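Local atomic coordinates of diaminopimelate decarboxylase (PDB entry 1TWI), a protein that catalyses the pyridoxal-phosphate-dependent decarboxylation of meso-diaminopimelate to L-lysine, the last step of lysine biosynthesis by the diaminopimelate pathway, working as a homodimer. Residues E138-N143 against I193-E198; H308-P313 against W317-A322. One frame throughout, in Å; residues are numbered along the deposited sequence.

Contact 1 (E138-N143 against I193-E198); sequences ELILIN and IKMALE
Two outer helices of the pyridoxal-binding barrel, 136-149 and 188-198, meet here through Leu139, Ile140, Met195 and Ala196. The short segments run nearly parallel, their axes at 13° and 10.7 Å apart, so the backbones stay apart and side chains carry the contact, one of them resting on a backbone nitrogen. Leu139 does most of the work. With CG anti to the backbone N (chi1 174°), its forked end reaches over to the neighbouring helix and sits on Ala196: Leu139 CD1 lies 3.7 Å from Ala196 CB, and Leu139 CD2 comes equally close, 3.7 Å, to Ala196 N. The same CD2 also touches the base of the preceding side chain, Met195 CB, at 4.0 Å. In the alpha/beta (TIM-like) barrel each helix runs back outside a parallel strand, so neighbouring helices share a direction; Leu139 and Ile142 lie against strand 130-133, and Ala196 against Phe157 of strand 153-160 and against strand 202-208. On the flank of the Leu139-Ala196 packing, Met195 reaches back across the gap. Its chain bends at the thioether, chi3 34°, and the terminal methyl Met195 CE meets Ile140 CG1 at 4.1 Å, the two side chains crossing at a slant.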
ATOM      1  N   GLU A 138     -25.540  -4.168  10.797  1.00 11.84           N
ATOM      2  CA  GLU A 138     -25.106  -2.873  11.358  1.00 11.95           C
ATOM      3  C   GLU A 138     -26.304  -2.127  11.991  1.00 11.45           C
ATOM      4  O   GLU A 138     -26.210  -1.575  13.096  1.00 12.11           O
ATOM      5  CB  GLU A 138     -24.449  -1.982  10.271  1.00 14.16           C
ATOM      6  CG  GLU A 138     -24.100  -0.550  10.798  1.00 14.06           C
ATOM      7  CD  GLU A 138     -23.653   0.379   9.686  1.00 13.90           C
ATOM      8  OE1 GLU A 138     -23.211  -0.146   8.629  1.00 12.64           O
ATOM      9  OE2 GLU A 138     -23.733   1.618   9.890  1.00 12.86           O
ATOM     10  N   LEU A 139     -27.443  -2.091  11.293  1.00 11.28           N
ATOM     11  CA  LEU A 139     -28.624  -1.403  11.850  1.00 11.79           C
ATOM     12  C   LEU A 139     -28.942  -1.977  13.255  1.00 11.12           C
ATOM     13  O   LEU A 139     -29.158  -1.206  14.208  1.00 11.13           O
ATOM     14  CB  LEU A 139     -29.885  -1.578  10.943  1.00 12.30           C
ATOM     15  CG  LEU A 139     -31.194  -0.989  11.544  1.00 12.05           C
ATOM     16  CD1 LEU A 139     -31.121   0.540  11.608  1.00 13.45           C
ATOM     17  CD2 LEU A 139     -32.424  -1.416  10.709  1.00 10.52           C
ATOM     18  N   ILE A 140     -28.966  -3.303  13.366  1.00 10.35           N
ATOM     19  CA  ILE A 140     -29.262  -3.966  14.661  1.00 11.56           C
ATOM     20  C   ILE A 140     -28.229  -3.544  15.726  1.00 11.10           C
ATOM     21  O   ILE A 140     -28.590  -3.137  16.849  1.00 10.95           O
ATOM     22  CB  ILE A 140     -29.340  -5.542  14.468  1.00 12.68           C
ATOM     23  CG1 ILE A 140     -30.553  -5.871  13.557  1.00 12.75           C
ATOM     24  CG2 ILE A 140     -29.478  -6.307  15.863  1.00 12.52           C
ATOM     25  CD1 ILE A 140     -30.628  -7.337  13.176  1.00 14.13           C
ATOM     26  N   LEU A 141     -26.954  -3.544  15.364  1.00 11.18           N
ATOM     27  CA  LEU A 141     -25.934  -3.157  16.321  1.00 12.99           C
ATOM     28  C   LEU A 141     -26.073  -1.703  16.733  1.00 12.83           C
ATOM     29  O   LEU A 141     -25.910  -1.334  17.920  1.00 11.78           O
ATOM     30  CB  LEU A 141     -24.529  -3.445  15.738  1.00 15.01           C
ATOM     31  CG  LEU A 141     -23.360  -2.873  16.571  1.00 17.89           C
ATOM     32  CD1 LEU A 141     -23.296  -3.567  17.945  1.00 18.52           C
ATOM     33  CD2 LEU A 141     -22.039  -3.137  15.808  1.00 16.13           C
ATOM     34  N   ILE A 142     -26.408  -0.829  15.783  1.00 12.68           N
ATOM     35  CA  ILE A 142     -26.555   0.584  16.146  1.00 10.08           C
ATOM     36  C   ILE A 142     -27.752   0.783  17.105  1.00 12.07           C
ATOM     37  O   ILE A 142     -27.661   1.541  18.090  1.00 10.63           O
ATOM     38  CB  ILE A 142     -26.804   1.476  14.880  1.00 10.82           C
ATOM     39  CG1 ILE A 142     -25.492   1.584  14.053  1.00 10.58           C
ATOM     40  CG2 ILE A 142     -27.315   2.837  15.279  1.00 11.13           C
ATOM     41  CD1 ILE A 142     -25.734   2.155  12.588  1.00  7.19           C
ATOM     42  N   ASN A 143     -28.878   0.129  16.810  1.00 11.45           N
ATOM     43  CA  ASN A 143     -30.068   0.306  17.658  1.00 13.07           C
ATOM     44  C   ASN A 143     -29.748  -0.270  19.082  1.00 13.15           C
ATOM     45  O   ASN A 143     -30.107   0.327  20.087  1.00 13.60           O
ATOM     46  CB  ASN A 143     -31.260  -0.439  17.018  1.00 13.70           C
ATOM     47  CG  ASN A 143     -32.519  -0.330  17.822  1.00 15.36           C
ATOM     48  OD1 ASN A 143     -33.013  -1.348  18.308  1.00 17.38           O
ATOM     49  ND2 ASN A 143     -33.060   0.880  17.972  1.00  9.18           N
ATOM     50  N   ILE A 193     -35.076  -0.441   6.115  1.00 11.68           N
ATOM     51  CA  ILE A 193     -35.668   0.800   6.559  1.00 11.59           C
ATOM     52  C   ILE A 193     -36.973   0.546   7.337  1.00 13.08           C
ATOM     53  O   ILE A 193     -37.261   1.266   8.309  1.00 12.28           O
ATOM     54  CB  ILE A 193     -35.927   1.758   5.340  1.00 13.92           C
ATOM     55  CG1 ILE A 193     -34.564   2.196   4.770  1.00 12.74           C
ATOM     56  CG2 ILE A 193     -36.823   2.955   5.745  1.00 10.91           C
ATOM     57  CD1 ILE A 193     -34.675   2.903   3.480  1.00 13.41           C
ATOM     58  N   LYS A 194     -37.776  -0.435   6.919  1.00 12.60           N
ATOM     59  CA  LYS A 194     -39.019  -0.673   7.673  1.00 15.18           C
ATOM     60  C   LYS A 194     -38.652  -1.224   9.074  1.00 14.83           C
ATOM     61  O   LYS A 194     -39.322  -0.903  10.061  1.00 15.55           O
ATOM     62  CB  LYS A 194     -39.921  -1.646   6.884  1.00 15.19           C
ATOM     63  CG  LYS A 194     -40.752  -0.883   5.846  1.00 16.56           C
ATOM     64  CD  LYS A 194     -41.707  -1.797   5.079  1.00 19.83           C
ATOM     65  CE  LYS A 194     -42.633  -0.936   4.260  1.00 20.99           C
ATOM     66  NZ  LYS A 194     -43.729  -1.749   3.626  1.00 21.04           N
ATOM     67  N   MET A 195     -37.595  -2.040   9.140  1.00 14.00           N
ATOM     68  CA  MET A 195     -37.113  -2.536  10.441  1.00 15.49           C
ATOM     69  C   MET A 195     -36.703  -1.361  11.315  1.00 15.78           C
ATOM     70  O   MET A 195     -37.046  -1.292  12.509  1.00 15.56           O
ATOM     71  CB  MET A 195     -35.887  -3.468  10.263  1.00 15.80           C
ATOM     72  CG  MET A 195     -36.251  -4.825   9.663  1.00 19.37           C
ATOM     73  SD  MET A 195     -34.836  -5.980   9.695  1.00 26.17           S
ATOM     74  CE  MET A 195     -33.998  -5.470  11.279  1.00 17.13           C
ATOM     75  N   ALA A 196     -35.950  -0.409  10.744  1.00 14.97           N
ATOM     76  CA  ALA A 196     -35.514   0.724  11.549  1.00 15.35           C
ATOM     77  C   ALA A 196     -36.695   1.541  12.067  1.00 15.48           C
ATOM     78  O   ALA A 196     -36.617   2.096  13.153  1.00 14.33           O
ATOM     79  CB  ALA A 196     -34.572   1.668  10.725  1.00 13.70           C
ATOM     80  N   LEU A 197     -37.758   1.656  11.283  1.00 16.06           N
ATOM     81  CA  LEU A 197     -38.900   2.468  11.760  1.00 17.86           C
ATOM     82  C   LEU A 197     -39.592   1.811  12.960  1.00 18.23           C
ATOM     83  O   LEU A 197     -40.230   2.506  13.741  1.00 18.82           O
ATOM     84  CB  LEU A 197     -39.899   2.696  10.625  1.00 17.48           C
ATOM     85  CG  LEU A 197     -39.314   3.591   9.522  1.00 17.82           C
ATOM     86  CD1 LEU A 197     -40.133   3.488   8.256  1.00 19.90           C
ATOM     87  CD2 LEU A 197     -39.253   4.978   9.989  1.00 15.16           C
ATOM     88  N   GLU A 198     -39.458   0.495  13.101  1.00 20.33           N
ATOM     89  CA  GLU A 198     -40.036  -0.230  14.235  1.00 22.62           C
ATOM     90  C   GLU A 198     -39.076  -0.216  15.427  1.00 24.15           C
ATOM     91  O   GLU A 198     -39.484  -0.423  16.559  1.00 24.22           O
ATOM     92  CB  GLU A 198     -40.378  -1.676  13.857  1.00 26.25           C
ATOM     93  CG  GLU A 198     -41.457  -1.746  12.761  1.00 33.40           C
ATOM     94  CD  GLU A 198     -42.632  -0.737  12.980  1.00 38.70           C
ATOM     95  OE1 GLU A 198     -43.465  -0.983  13.889  1.00 39.80           O
ATOM     96  OE2 GLU A 198     -42.724   0.312  12.239  1.00 41.20           O
TER

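Contact 2 (H308-P313 against W317-A322); sequences HIKETP and WVMIDA
Lys310 and Met319 reach each other diagonally across the beta hairpin of strands 300-311 and 316-320, on the face that also carries His308 and Trp317. Lys310 is extended beyond CG, whereas Met319 folds at chi2 (-60°), bringing its methyl against the lysine stem: Met319 CE lies 3.6 Å from Lys310 CD. Beyond this crossing, Lys310 NZ forms a salt bridge with Asp134 of the second subunit and hydrogen bonds to the carbonyls of its Lys179 and Gly181. His308, directly opposite Met319, touches it through CB, while His308 ND1 is hydrogen-bonded to Ser137 OG and NE2 to Lys115 O, both of the second subunit. The antiparallel backbone pairing sets this register. Met319 N donates to His308 O at 2.8 Å with an N-H...O angle of 172°, and Lys310 pairs with Trp317 through two bonds, Lys310 N to Trp317 O at 2.8 Å and Trp317 N to Lys310 O at 2.9 Å. Toward the turn, Thr312 CG2 approaches the indole edge in the ring plane, 3.8 Å from Trp317 CD1. Thr312 OG1, hydrogen-bonded to Thr315 O, also accepts at 2.8 Å from a water in that plane, which in turn accepts from Trp317 NE1 at 3.0 Å.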
ATOM      1  N   HIS A 308      20.170   9.244  -9.964  1.00 15.62           N
ATOM      2  CA  HIS A 308      20.913   8.493 -11.002  1.00 16.11           C
ATOM      3  C   HIS A 308      20.196   8.478 -12.338  1.00 17.24           C
ATOM      4  O   HIS A 308      18.957   8.479 -12.385  1.00 16.49           O
ATOM      5  CB  HIS A 308      21.090   7.032 -10.602  1.00 15.93           C
ATOM      6  CG  HIS A 308      21.824   6.838  -9.320  1.00 15.65           C
ATOM      7  ND1 HIS A 308      23.176   7.032  -9.217  1.00 16.07           N
ATOM      8  CD2 HIS A 308      21.408   6.440  -8.088  1.00 15.87           C
ATOM      9  CE1 HIS A 308      23.574   6.769  -7.986  1.00 16.28           C
ATOM     10  NE2 HIS A 308      22.519   6.406  -7.277  1.00 15.52           N
ATOM     11  N   ILE A 309      20.983   8.506 -13.419  1.00 16.28           N
ATOM     12  CA  ILE A 309      20.437   8.357 -14.767  1.00 17.22           C
ATOM     13  C   ILE A 309      21.063   7.055 -15.273  1.00 17.82           C
ATOM     14  O   ILE A 309      22.263   6.798 -15.075  1.00 19.21           O
ATOM     15  CB  ILE A 309      20.819   9.527 -15.692  1.00 18.03           C
ATOM     16  CG1 ILE A 309      20.178  10.832 -15.155  1.00 20.09           C
ATOM     17  CG2 ILE A 309      20.360   9.191 -17.137  1.00 17.96           C
ATOM     18  CD1 ILE A 309      20.638  12.098 -15.818  1.00 23.98           C
ATOM     19  N   LYS A 310      20.276   6.226 -15.930  1.00 18.33           N
ATOM     20  CA  LYS A 310      20.769   4.929 -16.390  1.00 19.26           C
ATOM     21  C   LYS A 310      20.319   4.534 -17.799  1.00 19.85           C
ATOM     22  O   LYS A 310      19.161   4.207 -18.006  1.00 19.12           O
ATOM     23  CB  LYS A 310      20.278   3.861 -15.404  1.00 20.33           C
ATOM     24  CG  LYS A 310      20.490   2.421 -15.778  1.00 22.16           C
ATOM     25  CD  LYS A 310      20.019   1.518 -14.581  1.00 19.48           C
ATOM     26  CE  LYS A 310      20.290   0.037 -14.776  1.00 20.18           C
ATOM     27  NZ  LYS A 310      19.522  -0.856 -13.800  1.00 18.88           N
ATOM     28  N   GLU A 311      21.226   4.528 -18.758  1.00 21.79           N
ATOM     29  CA  GLU A 311      20.841   4.129 -20.113  1.00 24.10           C
ATOM     30  C   GLU A 311      20.877   2.625 -20.251  1.00 24.81           C
ATOM     31  O   GLU A 311      21.846   1.987 -19.800  1.00 25.13           O
ATOM     32  CB  GLU A 311      21.793   4.740 -21.122  1.00 25.74           C
ATOM     33  CG  GLU A 311      21.777   6.238 -21.015  1.00 30.81           C
ATOM     34  CD  GLU A 311      22.718   6.883 -21.971  1.00 35.05           C
ATOM     35  OE1 GLU A 311      22.705   8.138 -22.051  1.00 39.18           O
ATOM     36  OE2 GLU A 311      23.475   6.138 -22.642  1.00 36.65           O
ATOM     37  N   THR A 312      19.822   2.032 -20.818  1.00 24.97           N
ATOM     38  CA  THR A 312      19.836   0.590 -21.038  1.00 26.28           C
ATOM     39  C   THR A 312      19.520   0.394 -22.522  1.00 28.72           C
ATOM     40  O   THR A 312      19.172   1.335 -23.238  1.00 28.74           O
ATOM     41  CB  THR A 312      18.774  -0.225 -20.208  1.00 25.98           C
ATOM     42  OG1 THR A 312      17.470  -0.015 -20.771  1.00 26.57           O
ATOM     43  CG2 THR A 312      18.799   0.159 -18.684  1.00 23.56           C
ATOM     44  N   PRO A 313      19.635  -0.835 -23.003  1.00 29.58           N
ATOM     45  CA  PRO A 313      19.345  -1.066 -24.417  1.00 30.89           C
ATOM     46  C   PRO A 313      17.930  -0.641 -24.799  1.00 31.69           C
ATOM     47  O   PRO A 313      17.745  -0.105 -25.879  1.00 33.44           O
ATOM     48  CB  PRO A 313      19.563  -2.571 -24.571  1.00 29.43           C
ATOM     49  CG  PRO A 313      20.658  -2.850 -23.576  1.00 28.77           C
ATOM     50  CD  PRO A 313      20.184  -2.044 -22.365  1.00 29.91           C
ATOM     51  N   TRP A 317      16.421   5.260 -18.018  1.00 17.75           N
ATOM     52  CA  TRP A 317      15.775   5.375 -16.718  1.00 17.24           C
ATOM     53  C   TRP A 317      16.344   6.530 -15.931  1.00 15.59           C
ATOM     54  O   TRP A 317      17.551   6.765 -15.939  1.00 15.97           O
ATOM     55  CB  TRP A 317      16.006   4.128 -15.889  1.00 16.05           C
ATOM     56  CG  TRP A 317      15.310   2.911 -16.357  1.00 16.33           C
ATOM     57  CD1 TRP A 317      15.816   1.893 -17.155  1.00 17.80           C
ATOM     58  CD2 TRP A 317      13.961   2.563 -16.074  1.00 14.03           C
ATOM     59  NE1 TRP A 317      14.824   0.956 -17.377  1.00 15.29           N
ATOM     60  CE2 TRP A 317      13.687   1.355 -16.724  1.00 15.30           C
ATOM     61  CE3 TRP A 317      12.952   3.166 -15.323  1.00 14.75           C
ATOM     62  CZ2 TRP A 317      12.438   0.744 -16.645  1.00 15.93           C
ATOM     63  CZ3 TRP A 317      11.731   2.565 -15.246  1.00 13.83           C
ATOM     64  CH2 TRP A 317      11.479   1.375 -15.896  1.00 15.13           C
ATOM     65  N   VAL A 318      15.455   7.213 -15.234  1.00 14.19           N
ATOM     66  CA  VAL A 318      15.774   8.345 -14.378  1.00 14.01           C
ATOM     67  C   VAL A 318      15.315   7.852 -12.981  1.00 13.16           C
ATOM     68  O   VAL A 318      14.149   7.488 -12.810  1.00 11.93           O
ATOM     69  CB  VAL A 318      14.957   9.581 -14.903  1.00 14.65           C
ATOM     70  CG1 VAL A 318      14.884  10.651 -13.861  1.00 21.30           C
ATOM     71  CG2 VAL A 318      15.657  10.128 -16.177  1.00 17.25           C
ATOM     72  N   MET A 319      16.235   7.789 -12.005  1.00 13.23           N
ATOM     73  CA  MET A 319      15.891   7.271 -10.679  1.00 13.87           C
ATOM     74  C   MET A 319      15.750   8.405  -9.687  1.00 14.02           C
ATOM     75  O   MET A 319      16.684   9.172  -9.491  1.00 13.74           O
ATOM     76  CB  MET A 319      16.988   6.324 -10.160  1.00 13.05           C
ATOM     77  CG  MET A 319      17.556   5.321 -11.213  1.00 13.16           C
ATOM     78  SD  MET A 319      16.276   4.241 -11.852  1.00 15.18           S
ATOM     79  CE  MET A 319      17.324   2.849 -12.557  1.00 18.24           C
ATOM     80  N   ILE A 320      14.587   8.496  -9.042  1.00 15.72           N
ATOM     81  CA  ILE A 320      14.374   9.559  -8.083  1.00 13.54           C
ATOM     82  C   ILE A 320      14.184   9.081  -6.643  1.00 14.06           C
ATOM     83  O   ILE A 320      13.939   7.881  -6.404  1.00 14.00           O
ATOM     84  CB  ILE A 320      13.152  10.459  -8.501  1.00 13.73           C
ATOM     85  CG1 ILE A 320      11.868   9.612  -8.581  1.00 12.22           C
ATOM     86  CG2 ILE A 320      13.442  11.153  -9.908  1.00 12.10           C
ATOM     87  CD1 ILE A 320      10.652  10.490  -8.846  1.00 11.18           C
ATOM     88  N   ASP A 321      14.278  10.007  -5.677  1.00 13.95           N
ATOM     89  CA  ASP A 321      14.129   9.602  -4.285  1.00 15.28           C
ATOM     90  C   ASP A 321      12.703   9.473  -3.749  1.00 15.78           C
ATOM     91  O   ASP A 321      12.503   9.166  -2.568  1.00 16.35           O
ATOM     92  CB  ASP A 321      15.036  10.429  -3.348  1.00 14.73           C
ATOM     93  CG  ASP A 321      14.789  11.911  -3.418  1.00 14.15           C
ATOM     94  OD1 ASP A 321      13.701  12.346  -3.906  1.00 11.71           O
ATOM     95  OD2 ASP A 321      15.708  12.657  -2.964  1.00 15.77           O
ATOM     96  N   ALA A 322      11.730   9.699  -4.619  1.00 13.50           N
ATOM     97  CA  ALA A 322      10.331   9.440  -4.287  1.00 14.54           C
ATOM     98  C   ALA A 322      10.134   7.990  -4.728  1.00 14.35           C
ATOM     99  O   ALA A 322      10.763   7.523  -5.693  1.00 15.76           O
ATOM    100  CB  ALA A 322       9.384  10.335  -5.079  1.00 11.89           C
TER
HETATM  101  O   HOH W   1      15.404  -1.245 -19.295  1.00 29.08           O

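Overall arrangement
The two contacts follow one another along the chain, and within one subunit they lie on opposite sides of its centre, with contact centres 57 Å apart and nearest atoms about 37 Å apart. The dimer nevertheless relates them: His308 of contact 2 packs on Glu138 and Leu141 of the second subunit. Helix 136-149 of one chain, through residues that do not face helix 188-198, thus meets the hairpin of the other. Contact 1 lies away from the active site and the cofactor. Contact 2 is nearer, the side chain of Lys310 lying about 12 Å from a bound pyridoxal phosphate and that of Trp317 about 11 Å from that of Glu359, which lines the lysine pocket.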